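Local coordinates for MSM0271 protein (PDB 5SUH) that forms a double-ringed trimer that serves as a shell building block of a bacterial microcompartment and probably bears on transport across that shell, at residues 38-43 with 64-69; 57-62 with 92-97; 140-145 with 172-177; 32-37 with 133-138. All blocks are in the same frame, centred on the assembly; numbering follows the deposited sequence.

Contact 1. Residues 38-43 with 64-69; sequences LVEDLQ and GEHALI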
loop_
_atom_site.group_PDB
_atom_site.type_symbol
_atom_site.label_atom_id
_atom_site.label_comp_id
_atom_site.label_asym_id
_atom_site.label_seq_id
_atom_site.Cartn_x
_atom_site.Cartn_y
_atom_site.Cartn_z
ATOM N N LEU A 38 -22.882 5.212 23.580
ATOM C CA LEU A 38 -23.876 5.610 22.582
ATOM C C LEU A 38 -23.610 6.987 22.041
ATOM O O LEU A 38 -23.626 7.974 22.765
ATOM C CB LEU A 38 -25.293 5.590 23.136
ATOM C CG LEU A 38 -26.151 4.407 22.724
ATOM C CD1 LEU A 38 -25.570 3.132 23.230
ATOM C CD2 LEU A 38 -27.501 4.621 23.353
ATOM N N VAL A 39 -23.377 7.022 20.738
ATOM C CA VAL A 39 -23.244 8.247 19.984
ATOM C C VAL A 39 -24.530 8.491 19.220
ATOM O O VAL A 39 -24.789 7.857 18.207
ATOM C CB VAL A 39 -22.067 8.170 19.028
ATOM C CG1 VAL A 39 -21.961 9.437 18.242
ATOM C CG2 VAL A 39 -20.771 7.847 19.811
ATOM N N GLU A 40 -25.331 9.435 19.703
ATOM C CA GLU A 40 -26.679 9.616 19.190
ATOM C C GLU A 40 -26.704 10.712 18.106
ATOM O O GLU A 40 -25.941 11.685 18.173
ATOM C CB GLU A 40 -27.606 9.925 20.379
ATOM C CG GLU A 40 -29.058 10.296 20.073
ATOM C CD GLU A 40 -29.862 10.654 21.343
ATOM O OE1 GLU A 40 -29.335 10.473 22.462
ATOM O OE2 GLU A 40 -31.012 11.129 21.218
ATOM N N ASP A 41 -27.519 10.495 17.068
ATOM C CA ASP A 41 -27.690 11.437 15.948
ATOM C C ASP A 41 -26.373 11.847 15.224
ATOM O O ASP A 41 -25.848 12.930 15.481
ATOM C CB ASP A 41 -28.436 12.692 16.446
ATOM C CG ASP A 41 -28.827 13.642 15.303
ATOM O OD1 ASP A 41 -29.134 13.155 14.194
ATOM O OD2 ASP A 41 -28.790 14.881 15.497
ATOM N N LEU A 42 -25.856 11.016 14.312
ATOM C CA LEU A 42 -24.580 11.323 13.613
ATOM C C LEU A 42 -24.629 12.560 12.695
ATOM O O LEU A 42 -25.524 12.690 11.862
ATOM C CB LEU A 42 -24.103 10.111 12.791
ATOM C CG LEU A 42 -23.660 8.902 13.629
ATOM C CD1 LEU A 42 -23.393 7.718 12.739
ATOM C CD2 LEU A 42 -22.429 9.225 14.468
ATOM N N GLN A 43 -23.657 13.461 12.845
ATOM C CA GLN A 43 -23.577 14.630 11.964
ATOM C C GLN A 43 -22.947 14.246 10.601
ATOM O O GLN A 43 -22.205 13.277 10.519
ATOM C CB GLN A 43 -22.803 15.771 12.655
ATOM C CG GLN A 43 -23.335 16.148 14.010
ATOM C CD GLN A 43 -24.796 16.607 13.979
ATOM O OE1 GLN A 43 -25.119 17.674 13.464
ATOM N NE2 GLN A 43 -25.681 15.792 14.540
ATOM N N GLY A 64 -27.864 11.192 10.637
ATOM C CA GLY A 64 -29.113 11.015 11.343
ATOM C C GLY A 64 -29.293 9.674 12.010
ATOM O O GLY A 64 -30.226 9.512 12.781
ATOM N N GLU A 65 -28.412 8.722 11.690
ATOM C CA GLU A 65 -28.417 7.376 12.277
ATOM C C GLU A 65 -27.726 7.374 13.662
ATOM O O GLU A 65 -27.208 8.409 14.093
ATOM C CB GLU A 65 -27.746 6.368 11.309
ATOM C CG GLU A 65 -28.597 6.083 10.057
ATOM C CD GLU A 65 -28.054 4.989 9.127
ATOM O OE1 GLU A 65 -26.840 4.729 9.100
ATOM O OE2 GLU A 65 -28.875 4.360 8.428
ATOM N N HIS A 66 -27.760 6.247 14.374
ATOM C CA HIS A 66 -27.169 6.184 15.719
ATOM C C HIS A 66 -26.114 5.064 15.845
ATOM O O HIS A 66 -26.242 4.004 15.228
ATOM C CB HIS A 66 -28.260 6.017 16.789
ATOM C CG HIS A 66 -29.432 6.936 16.616
ATOM N ND1 HIS A 66 -29.436 8.238 17.074
ATOM C CD2 HIS A 66 -30.655 6.735 16.066
ATOM C CE1 HIS A 66 -30.597 8.806 16.793
ATOM N NE2 HIS A 66 -31.354 7.912 16.183
ATOM N N ALA A 67 -25.085 5.290 16.663
ATOM C CA ALA A 67 -23.982 4.328 16.775
ATOM C C ALA A 67 -23.629 3.887 18.197
ATOM O O ALA A 67 -23.820 4.631 19.173
ATOM C CB ALA A 67 -22.738 4.902 16.117
ATOM N N LEU A 68 -23.124 2.657 18.300
ATOM C CA LEU A 68 -22.518 2.176 19.536
ATOM C C LEU A 68 -21.033 1.948 19.298
ATOM O O LEU A 68 -20.670 1.241 18.346
ATOM C CB LEU A 68 -23.169 0.878 20.009
ATOM C CG LEU A 68 -22.491 0.320 21.264
ATOM C CD1 LEU A 68 -22.838 1.176 22.499
ATOM C CD2 LEU A 68 -22.850 -1.127 21.483
ATOM N N ILE A 69 -20.174 2.540 20.133
ATOM C CA ILE A 69 -18.724 2.358 19.984
ATOM C C ILE A 69 -18.151 1.648 21.205
ATOM O O ILE A 69 -18.458 2.013 22.348
ATOM C CB ILE A 69 -17.965 3.681 19.795
ATOM C CG1 ILE A 69 -18.207 4.645 20.983
ATOM C CG2 ILE A 69 -18.349 4.318 18.475
ATOM C CD1 ILE A 69 -17.312 5.904 20.996
#
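His-66 turns its CG beside its own backbone N (chi1 -46°), which swings the imidazole across to the chain at Glu-40 and Asp-41, while Glu-40, with CG anti to its backbone N (chi1 174°), runs alongside the ring and points the same way. The meeting lies where two neighbouring antiparallel strands, 32-39 and 66-73, come together at one margin of the four-stranded sheet of a circularly permuted BMC domain. Val-39 and Ala-67 form a hydrogen-bonded pair, with Val-39 N to Ala-67 O at 2.9 Å and Ala-67 N to Val-39 O at 3.0 Å. Leu-38 and Leu-68 make the adjacent non-hydrogen-bonded pair; their CD1 methyls meet on the face packed by helix 113-127. On the other face CB of Val-39 lies 4.4 Å from CB of Ala-67. There CG2 of Val-39 reaches CD1 of Ile-69 at 4.1 Å, and helix 182-192 approaches through Asn-187.

Past Val-39 the regular ladder gives way to looser chain, yet hydrogen bonding carries on. Leu-42 N reaches Glu-65 O at 2.9 Å and Gly-64 N closes the series on Leu-42 O at 3.0 Å, just before Gln-43, which occupies the N-cap position of helix 44-49. Between the Val-39/Ala-67 pair and the Leu-42 N bond, the imidazole takes the place of a backbone acceptor. CG of Glu-40 lies 3.7 Å from ND1 of His-66, and Gly-64 O sits over one ring face toward the rim. An acceptor role for ND1 is consistent with that nitrogen being unprotonated: Asp-41 N donates to His-66 ND1 over 3.0 Å, from 28° out of the ring plane.

Contact 2. Residues 57-62 with 92-97; sequences RGYPPY and VQPGIL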
loop_
_atom_site.group_PDB
_atom_site.type_symbol
_atom_site.label_atom_id
_atom_site.label_comp_id
_atom_site.label_asym_id
_atom_site.label_seq_id
_atom_site.Cartn_x
_atom_site.Cartn_y
_atom_site.Cartn_z
ATOM N N ARG A 57 -12.890 -1.086 7.625
ATOM C CA ARG A 57 -14.229 -0.571 7.410
ATOM C C ARG A 57 -15.227 -1.641 6.914
ATOM O O ARG A 57 -14.845 -2.576 6.208
ATOM C CB ARG A 57 -14.108 0.604 6.433
ATOM C CG ARG A 57 -13.390 1.802 7.077
ATOM C CD ARG A 57 -12.984 2.919 6.076
ATOM N NE ARG A 57 -12.302 4.040 6.753
ATOM C CZ ARG A 57 -10.999 4.082 7.054
ATOM N NH1 ARG A 57 -10.501 5.136 7.694
ATOM N NH2 ARG A 57 -10.192 3.078 6.719
ATOM N N GLY A 58 -16.502 -1.479 7.286
ATOM C CA GLY A 58 -17.591 -2.327 6.820
ATOM C C GLY A 58 -18.652 -1.451 6.167
ATOM O O GLY A 58 -18.359 -0.719 5.208
ATOM N N TYR A 59 -19.892 -1.527 6.640
ATOM C CA TYR A 59 -20.932 -0.632 6.118
ATOM C C TYR A 59 -20.696 0.817 6.558
ATOM O O TYR A 59 -20.224 1.084 7.663
ATOM C CB TYR A 59 -22.327 -1.067 6.567
ATOM C CG TYR A 59 -22.719 -2.422 6.069
ATOM C CD1 TYR A 59 -23.272 -2.595 4.808
ATOM C CD2 TYR A 59 -22.502 -3.549 6.853
ATOM C CE1 TYR A 59 -23.622 -3.866 4.358
ATOM C CE2 TYR A 59 -22.841 -4.813 6.413
ATOM C CZ TYR A 59 -23.396 -4.967 5.175
ATOM O OH TYR A 59 -23.711 -6.231 4.765
ATOM N N PRO A 60 -20.946 1.759 5.652
ATOM C CA PRO A 60 -20.879 3.172 6.020
ATOM C C PRO A 60 -22.165 3.667 6.709
ATOM O O PRO A 60 -23.279 3.376 6.260
ATOM C CB PRO A 60 -20.638 3.854 4.671
ATOM C CG PRO A 60 -21.232 2.923 3.670
ATOM C CD PRO A 60 -21.005 1.560 4.194
ATOM N N PRO A 61 -22.015 4.367 7.845
ATOM C CA PRO A 61 -23.180 4.978 8.497
ATOM C C PRO A 61 -23.641 6.200 7.704
ATOM O O PRO A 61 -22.897 6.671 6.855
ATOM C CB PRO A 61 -22.648 5.348 9.898
ATOM C CG PRO A 61 -21.184 5.555 9.685
ATOM C CD PRO A 61 -20.778 4.549 8.634
ATOM N N TYR A 62 -24.857 6.678 7.954
ATOM C CA TYR A 62 -25.388 7.871 7.276
ATOM C C TYR A 62 -25.851 8.924 8.293
ATOM O O TYR A 62 -26.062 8.625 9.467
ATOM C CB TYR A 62 -26.539 7.500 6.326
ATOM C CG TYR A 62 -26.119 6.499 5.275
ATOM C CD1 TYR A 62 -25.107 6.798 4.381
ATOM C CD2 TYR A 62 -26.703 5.241 5.208
ATOM C CE1 TYR A 62 -24.696 5.893 3.448
ATOM C CE2 TYR A 62 -26.304 4.322 4.272
ATOM C CZ TYR A 62 -25.293 4.647 3.396
ATOM O OH TYR A 62 -24.883 3.731 2.455
ATOM N N VAL A 92 -28.824 -4.324 13.249
ATOM C CA VAL A 92 -27.707 -3.381 13.334
ATOM C C VAL A 92 -26.620 -3.831 12.349
ATOM O O VAL A 92 -26.571 -4.995 11.956
ATOM C CB VAL A 92 -27.122 -3.251 14.792
ATOM C CG1 VAL A 92 -28.214 -2.822 15.793
ATOM C CG2 VAL A 92 -26.443 -4.536 15.260
ATOM N N GLN A 93 -25.784 -2.893 11.917
ATOM C CA GLN A 93 -24.754 -3.169 10.920
ATOM C C GLN A 93 -23.394 -2.764 11.437
ATOM O O GLN A 93 -23.228 -1.674 12.001
ATOM C CB GLN A 93 -25.010 -2.406 9.635
ATOM C CG GLN A 93 -26.263 -2.766 8.890
ATOM C CD GLN A 93 -26.392 -1.957 7.609
ATOM O OE1 GLN A 93 -26.485 -0.725 7.642
ATOM N NE2 GLN A 93 -26.397 -2.643 6.479
ATOM N N PRO A 94 -22.394 -3.615 11.208
ATOM C CA PRO A 94 -21.037 -3.250 11.626
ATOM C C PRO A 94 -20.367 -2.276 10.654
ATOM O O PRO A 94 -20.334 -2.526 9.445
ATOM C CB PRO A 94 -20.315 -4.598 11.666
ATOM C CG PRO A 94 -21.070 -5.447 10.660
ATOM C CD PRO A 94 -22.492 -4.983 10.667
ATOM N N GLY A 95 -19.847 -1.173 11.182
ATOM C CA GLY A 95 -19.132 -0.200 10.373
ATOM C C GLY A 95 -17.625 -0.289 10.537
ATOM O O GLY A 95 -16.859 -0.039 9.588
ATOM N N ILE A 96 -17.210 -0.668 11.742
ATOM C CA ILE A 96 -15.806 -0.854 12.084
ATOM C C ILE A 96 -15.607 -2.110 12.954
ATOM O O ILE A 96 -16.374 -2.371 13.890
ATOM C CB ILE A 96 -15.247 0.399 12.806
ATOM C CG1 ILE A 96 -15.257 1.582 11.848
ATOM C CG2 ILE A 96 -13.845 0.166 13.288
ATOM C CD1 ILE A 96 -14.988 2.888 12.488
ATOM N N LEU A 97 -14.612 -2.910 12.591
ATOM C CA LEU A 97 -14.162 -4.048 13.397
ATOM C C LEU A 97 -12.656 -4.228 13.209
ATOM O O LEU A 97 -12.199 -4.539 12.119
ATOM C CB LEU A 97 -14.903 -5.330 13.017
ATOM C CG LEU A 97 -14.462 -6.618 13.715
ATOM C CD1 LEU A 97 -14.818 -6.617 15.187
ATOM C CD2 LEU A 97 -15.072 -7.827 13.022
#
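Gly-58 and Tyr-59 supply the two backbone hydrogen bonds of this contact: Gly-58 N donates to Gly-95 O at 2.7 Å, from above the carbonyl plane, and Tyr-59 N to Pro-94 O at 3.0 Å, within that carbonyl's plane. Two weaker C-H...O contacts flank them, from Arg-57 CA to Gly-95 O at 3.5 Å and from Gly-95 CA to Tyr-59 O at 3.2 Å.

The partner is the corner of strand 93-99, an outer strand of the first BMC sheet. There Gly-95 and Ile-96 both face Glu-107 in a classic beta bulge, and the loop 57-62 is bridged to it only at Arg-57 and Ile-96.

Side-chain packing centres on the Tyr-59 ring. The amide of Gln-93 crosses over it with NE2 3.5 Å above the plane near the ring centre, the two planes only 23° apart. Extension of the Gln-93 chain beyond CG (chi2 -179°) carries the amide this far. CD2 of Tyr-59 also meets CD of Pro-94 at 4.1 Å, and Pro-94 O lies near the ring plane at the edge.

Among subunit contacts, Gln-151 of the third subunit packs on Tyr-59, Gln-93 and Pro-94 and hydrogen-bonds through NE2 to Val-92 O, whereas Met-164 of the second subunit touches Tyr-59.

Contact 3. Residues 140-145 with 172-177; sequences LFHDII and LVYEMT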
loop_
_atom_site.group_PDB
_atom_site.type_symbol
_atom_site.label_atom_id
_atom_site.label_comp_id
_atom_site.label_asym_id
_atom_site.label_seq_id
_atom_site.Cartn_x
_atom_site.Cartn_y
_atom_site.Cartn_z
ATOM N N LEU A 140 -4.895 14.565 26.905
ATOM C CA LEU A 140 -3.424 14.542 26.804
ATOM C C LEU A 140 -2.860 15.868 26.297
ATOM O O LEU A 140 -1.790 16.280 26.696
ATOM C CB LEU A 140 -2.949 13.416 25.868
ATOM C CG LEU A 140 -3.241 11.971 26.319
ATOM C CD1 LEU A 140 -2.746 10.919 25.331
ATOM C CD2 LEU A 140 -2.663 11.731 27.680
ATOM N N PHE A 141 -3.594 16.523 25.402
ATOM C CA PHE A 141 -3.153 17.769 24.796
ATOM C C PHE A 141 -4.302 18.441 24.023
ATOM O O PHE A 141 -5.192 17.768 23.496
ATOM C CB PHE A 141 -1.948 17.515 23.857
ATOM C CG PHE A 141 -1.327 18.773 23.300
ATOM C CD1 PHE A 141 -0.391 19.497 24.047
ATOM C CD2 PHE A 141 -1.689 19.246 22.038
ATOM C CE1 PHE A 141 0.176 20.663 23.546
ATOM C CE2 PHE A 141 -1.131 20.422 21.527
ATOM C CZ PHE A 141 -0.199 21.132 22.289
ATOM N N HIS A 142 -4.310 19.765 24.014
ATOM C CA HIS A 142 -5.138 20.524 23.062
ATOM C C HIS A 142 -4.503 21.912 22.834
ATOM O O HIS A 142 -3.770 22.423 23.688
ATOM C CB HIS A 142 -6.616 20.626 23.505
ATOM C CG HIS A 142 -6.817 21.288 24.831
ATOM N ND1 HIS A 142 -6.579 22.639 25.038
ATOM C CD2 HIS A 142 -7.243 20.800 26.012
ATOM C CE1 HIS A 142 -6.839 22.936 26.293
ATOM N NE2 HIS A 142 -7.249 21.843 26.911
ATOM N N ASP A 143 -4.757 22.478 21.659
ATOM C CA ASP A 143 -4.232 23.775 21.275
ATOM C C ASP A 143 -4.947 24.319 20.044
ATOM O O ASP A 143 -5.509 23.546 19.252
ATOM C CB ASP A 143 -2.735 23.680 20.991
ATOM C CG ASP A 143 -2.027 25.027 21.077
ATOM O OD1 ASP A 143 -2.657 26.051 21.453
ATOM O OD2 ASP A 143 -0.824 25.057 20.749
ATOM N N ILE A 144 -4.933 25.647 19.889
ATOM C CA ILE A 144 -5.508 26.303 18.710
ATOM C C ILE A 144 -4.398 27.081 18.003
ATOM O O ILE A 144 -3.888 28.052 18.534
ATOM C CB ILE A 144 -6.680 27.242 19.087
ATOM C CG1 ILE A 144 -7.862 26.425 19.589
ATOM C CG2 ILE A 144 -7.140 28.084 17.891
ATOM C CD1 ILE A 144 -9.007 27.265 20.090
ATOM N N ILE A 145 -4.018 26.613 16.817
ATOM C CA ILE A 145 -3.045 27.276 15.964
ATOM C C ILE A 145 -3.813 28.192 15.004
ATOM O O ILE A 145 -4.502 27.715 14.083
ATOM C CB ILE A 145 -2.198 26.258 15.141
ATOM C CG1 ILE A 145 -1.215 25.526 16.039
ATOM C CG2 ILE A 145 -1.402 26.961 14.018
ATOM C CD1 ILE A 145 -1.714 24.244 16.557
ATOM N N LEU A 172 -7.615 23.440 15.246
ATOM C CA LEU A 172 -7.688 22.865 16.592
ATOM C C LEU A 172 -7.178 21.432 16.606
ATOM O O LEU A 172 -7.627 20.601 15.802
ATOM C CB LEU A 172 -9.118 22.882 17.108
ATOM C CG LEU A 172 -9.444 21.968 18.288
ATOM C CD1 LEU A 172 -8.732 22.398 19.576
ATOM C CD2 LEU A 172 -10.948 21.920 18.476
ATOM N N VAL A 173 -6.243 21.136 17.503
ATOM C CA VAL A 173 -5.817 19.745 17.675
ATOM C C VAL A 173 -6.203 19.334 19.090
ATOM O O VAL A 173 -6.096 20.138 20.025
ATOM C CB VAL A 173 -4.281 19.515 17.429
ATOM C CG1 VAL A 173 -3.923 19.628 15.937
ATOM C CG2 VAL A 173 -3.426 20.468 18.262
ATOM N N TYR A 174 -6.679 18.098 19.238
ATOM C CA TYR A 174 -7.143 17.591 20.529
ATOM C C TYR A 174 -6.768 16.114 20.684
ATOM O O TYR A 174 -7.136 15.258 19.850
ATOM C CB TYR A 174 -8.656 17.745 20.648
ATOM C CG TYR A 174 -9.168 18.037 22.033
ATOM C CD1 TYR A 174 -9.841 19.230 22.299
ATOM C CD2 TYR A 174 -9.012 17.117 23.076
ATOM C CE1 TYR A 174 -10.333 19.512 23.578
ATOM C CE2 TYR A 174 -9.495 17.395 24.348
ATOM C CZ TYR A 174 -10.164 18.598 24.587
ATOM O OH TYR A 174 -10.657 18.902 25.842
ATOM N N GLU A 175 -6.036 15.816 21.746
ATOM C CA GLU A 175 -5.571 14.466 21.967
ATOM C C GLU A 175 -6.078 13.920 23.307
ATOM O O GLU A 175 -5.986 14.598 24.334
ATOM C CB GLU A 175 -4.030 14.420 21.902
ATOM C CG GLU A 175 -3.467 12.988 21.900
ATOM C CD GLU A 175 -1.960 12.909 21.666
ATOM O OE1 GLU A 175 -1.251 13.938 21.776
ATOM O OE2 GLU A 175 -1.483 11.802 21.353
ATOM N N MET A 176 -6.531 12.666 23.295
ATOM C CA MET A 176 -7.127 12.008 24.470
ATOM C C MET A 176 -6.820 10.513 24.517
ATOM O O MET A 176 -6.379 9.924 23.511
ATOM C CB MET A 176 -8.637 12.187 24.454
ATOM C CG MET A 176 -9.228 11.512 23.197
ATOM S SD MET A 176 -10.585 12.420 22.508
ATOM C CE MET A 176 -9.721 13.787 21.741
ATOM N N THR A 177 -7.094 9.892 25.664
ATOM C CA THR A 177 -7.001 8.444 25.755
ATOM C C THR A 177 -8.013 7.901 26.797
ATOM O O THR A 177 -8.262 8.545 27.818
ATOM C CB THR A 177 -5.549 7.967 26.063
ATOM O OG1 THR A 177 -5.495 6.555 25.895
ATOM C CG2 THR A 177 -5.058 8.342 27.491
#
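Strands 140-145 and 172-177 run antiparallel, their axes 4.6 Å apart at the closest and 170° between their directions, with Phe-141 and Glu-175, and Asp-143 and Val-173, as hydrogen-bonded pairs. At the start Leu-140 and Phe-141 both face Glu-175 in a classic beta bulge: Glu-175 O receives Leu-140 N at 2.8 Å and Phe-141 N at 3.3 Å from the same face of its plane.

On the side of His-142 and Ile-144, the imidazole and the Tyr-174 ring lie side by side at an oblique tilt. His-142 has its CG between backbone N and carbonyl carbon (chi1 59°), and its CB stands over the Tyr-174 face, 3.8 Å from the centroid, a CH-pi contact. Nearby, CG1 of Ile-144 meets CD1 of Leu-172 at 4.1 Å. Helix 216-232 backs this side; its Thr-227 hydrogen-bonds Tyr-174 OH.

On the opposite face, CG2 of Val-173 touches the Phe-141 ring at its edge, 4.0 Å from CE2 of Phe-141. The aliphatic part of Glu-175 runs past Leu-140, CG of Glu-175 lying 4.0 Å from CB of Leu-140. The acidic ends turn elsewhere: Glu-175 pairs with Arg-209 of its own chain and accepts from Leu-76 N of the fourth subunit, and Asp-143 makes a salt bridge to Arg-80 of that subunit. With such partners both carboxylates probably remain ionised; this face of the second BMC sheet thus joins apolar packing to a salt bridge and a hydrogen bond with the fourth subunit.

Contact 4. Residues 32-37 with 133-138; sequences QIRVYL and DQLRPR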
loop_
_atom_site.group_PDB
_atom_site.type_symbol
_atom_site.label_atom_id
_atom_site.label_comp_id
_atom_site.label_asym_id
_atom_site.label_seq_id
_atom_site.Cartn_x
_atom_site.Cartn_y
_atom_site.Cartn_z
ATOM N N GLN A 32 -12.354 -6.861 29.585
ATOM C CA GLN A 32 -12.419 -5.502 30.122
ATOM C C GLN A 32 -12.856 -4.440 29.119
ATOM O O GLN A 32 -12.288 -4.299 28.040
ATOM C CB GLN A 32 -11.088 -5.060 30.722
ATOM C CG GLN A 32 -11.246 -3.668 31.346
ATOM C CD GLN A 32 -9.951 -2.928 31.581
ATOM O OE1 GLN A 32 -8.918 -3.531 31.874
ATOM N NE2 GLN A 32 -10.003 -1.600 31.466
ATOM N N ILE A 33 -13.862 -3.671 29.510
ATOM C CA ILE A 33 -14.326 -2.576 28.693
ATOM C C ILE A 33 -13.579 -1.266 28.970
ATOM O O ILE A 33 -13.576 -0.753 30.080
ATOM C CB ILE A 33 -15.825 -2.394 28.877
ATOM C CG1 ILE A 33 -16.517 -3.528 28.101
ATOM C CG2 ILE A 33 -16.258 -1.045 28.341
ATOM C CD1 ILE A 33 -18.001 -3.380 27.946
ATOM N N ARG A 34 -12.917 -0.761 27.936
ATOM C CA ARG A 34 -12.136 0.467 28.006
ATOM C C ARG A 34 -13.030 1.648 27.653
ATOM O O ARG A 34 -13.029 2.671 28.340
ATOM C CB ARG A 34 -10.983 0.433 26.999
ATOM C CG ARG A 34 -10.093 -0.764 27.112
ATOM C CD ARG A 34 -8.671 -0.406 27.298
ATOM N NE ARG A 34 -8.213 0.666 26.427
ATOM C CZ ARG A 34 -7.108 1.362 26.693
ATOM N NH1 ARG A 34 -6.397 1.077 27.782
ATOM N NH2 ARG A 34 -6.736 2.360 25.913
ATOM N N VAL A 35 -13.806 1.473 26.578
ATOM C CA VAL A 35 -14.758 2.477 26.111
ATOM C C VAL A 35 -16.108 1.815 25.790
ATOM O O VAL A 35 -16.134 0.773 25.140
ATOM C CB VAL A 35 -14.258 3.197 24.840
ATOM C CG1 VAL A 35 -15.292 4.211 24.369
ATOM C CG2 VAL A 35 -12.955 3.870 25.085
ATOM N N TYR A 36 -17.212 2.401 26.265
ATOM C CA TYR A 36 -18.575 1.940 25.928
ATOM C C TYR A 36 -19.503 3.148 25.794
ATOM O O TYR A 36 -19.877 3.752 26.804
ATOM C CB TYR A 36 -19.130 0.971 27.000
ATOM C CG TYR A 36 -20.576 0.524 26.779
ATOM C CD1 TYR A 36 -21.653 1.247 27.315
ATOM C CD2 TYR A 36 -20.865 -0.620 26.044
ATOM C CE1 TYR A 36 -22.972 0.848 27.096
ATOM C CE2 TYR A 36 -22.182 -1.031 25.829
ATOM C CZ TYR A 36 -23.221 -0.303 26.350
ATOM O OH TYR A 36 -24.500 -0.741 26.122
ATOM N N LEU A 37 -19.914 3.475 24.576
ATOM C CA LEU A 37 -20.661 4.711 24.361
ATOM C C LEU A 37 -21.694 4.706 23.249
ATOM O O LEU A 37 -21.413 4.286 22.120
ATOM C CB LEU A 37 -19.698 5.862 24.068
ATOM C CG LEU A 37 -19.552 6.930 25.156
ATOM C CD1 LEU A 37 -18.992 8.197 24.539
ATOM C CD2 LEU A 37 -20.869 7.208 25.904
ATOM N N ASP A 133 -18.012 0.656 33.981
ATOM C CA ASP A 133 -16.744 -0.085 34.096
ATOM C C ASP A 133 -15.703 0.473 33.097
ATOM O O ASP A 133 -14.525 0.167 33.214
ATOM C CB ASP A 133 -16.920 -1.589 33.775
ATOM C CG ASP A 133 -17.602 -2.382 34.867
ATOM O OD1 ASP A 133 -17.558 -1.991 36.058
ATOM O OD2 ASP A 133 -18.192 -3.425 34.507
ATOM N N GLN A 134 -16.127 1.318 32.156
ATOM C CA GLN A 134 -15.188 1.916 31.200
ATOM C C GLN A 134 -14.207 2.906 31.856
ATOM O O GLN A 134 -14.394 3.329 33.016
ATOM C CB GLN A 134 -15.932 2.621 30.049
ATOM C CG GLN A 134 -16.416 4.064 30.336
ATOM C CD GLN A 134 -17.160 4.691 29.138
ATOM O OE1 GLN A 134 -16.912 4.335 27.981
ATOM N NE2 GLN A 134 -18.029 5.651 29.412
ATOM N N LEU A 135 -13.150 3.255 31.117
ATOM C CA LEU A 135 -12.207 4.294 31.557
ATOM C C LEU A 135 -12.758 5.695 31.305
ATOM O O LEU A 135 -13.323 5.962 30.239
ATOM C CB LEU A 135 -10.863 4.116 30.853
ATOM C CG LEU A 135 -10.047 2.876 31.248
ATOM C CD1 LEU A 135 -8.832 2.698 30.338
ATOM C CD2 LEU A 135 -9.570 3.051 32.669
ATOM N N ARG A 136 -12.593 6.597 32.272
ATOM C CA ARG A 136 -13.022 7.964 32.031
ATOM C C ARG A 136 -11.966 8.632 31.131
ATOM O O ARG A 136 -10.776 8.335 31.239
ATOM C CB ARG A 136 -13.238 8.732 33.336
ATOM C CG ARG A 136 -12.011 9.352 33.914
ATOM C CD ARG A 136 -12.378 10.287 35.047
ATOM N NE ARG A 136 -11.187 10.612 35.827
ATOM C CZ ARG A 136 -11.194 11.217 37.011
ATOM N NH1 ARG A 136 -12.341 11.552 37.592
ATOM N NH2 ARG A 136 -10.046 11.446 37.635
ATOM N N PRO A 137 -12.403 9.524 30.238
ATOM C CA PRO A 137 -11.490 10.186 29.291
ATOM C C PRO A 137 -10.380 10.971 29.973
ATOM O O PRO A 137 -10.621 11.659 30.969
ATOM C CB PRO A 137 -12.409 11.135 28.514
ATOM C CG PRO A 137 -13.789 10.467 28.609
ATOM C CD PRO A 137 -13.821 9.850 29.981
ATOM N N ARG A 138 -9.160 10.796 29.478
ATOM C CA ARG A 138 -8.024 11.576 29.948
ATOM C C ARG A 138 -7.505 12.444 28.821
ATOM O O ARG A 138 -7.100 11.935 27.780
ATOM C CB ARG A 138 -6.890 10.701 30.472
ATOM C CG ARG A 138 -5.640 11.519 30.768
ATOM C CD ARG A 138 -4.835 10.940 31.908
ATOM N NE ARG A 138 -4.316 9.609 31.612
ATOM C CZ ARG A 138 -3.098 9.372 31.127
ATOM N NH1 ARG A 138 -2.261 10.383 30.897
ATOM N NH2 ARG A 138 -2.712 8.122 30.887
#
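One face of the Arg-34 guanidinium carries CD1 of Leu-135, 3.9 Å from NH1. Outside the two segments, the same group makes a salt bridge through NE to Glu-71 and a cation-pi contact with Phe-103, which probably restrict its rotation. The other flat group, the Gln-134 amide, lies against the strand backbone: OE1 accepts Tyr-36 N at 2.6 Å in a nearly straight bond (174° at the hydrogen), the donor tilted 34° from the amide carbonyl plane. Its NE2 reaches Glu-234 O in a weak bond.

Gln-134 gets there because its CG sits between the backbone N and the carbonyl carbon (chi1 83°) and the chain then extends, passing CB 3.4 Å from Arg-34 O and bringing OE1 to within 4.0 Å of CG1 of Val-35. The glutamine thus takes up a backbone N-H of strand 32-39 that faces the loop. Main chain meets main chain next to it, where Leu-135 N donates to Arg-34 O at 2.8 Å and Gln-134 CA approaches Ile-33 O at 3.3 Å in a C-H...O contact. Apolar contact is modest: CG2 of Ile-33 lies 4.1 Å from CB of Gln-134.

No other chain of the assembly touches either segment. The strand turns a corner at Arg-34, where Arg-34 and Val-35 both face Glu-71, and the loop that settles against this bend leads from helix 113-127 into strand 138-145, the first strand of the second sheet. This is a loop docked on a classic beta bulge, at the connection between the two halves of a tandem BMC protein.

Contacts 1 and 3 are equivalent pairings, each joining the first two strands of its own BMC sheet; their centres lie about 23 Å apart. Contact 1 trades ladder bonds for a histidine acceptor as its strand frays, whereas contact 3 keeps its ladder, apart from a bulge within the strand pair, and turns acids toward another subunit. Contact 4 shares strand 32-39 with contact 1 and passes to contact 3 through a probable hydrogen bond from Arg-138 N to Thr-177 O. Contact 2 is buried, the other three partly buried; it braces the other margin of the first sheet and meets contact 1 where Leu-42 packs on Pro-61. Contacts 2 and 4 both set loops against strand bulges.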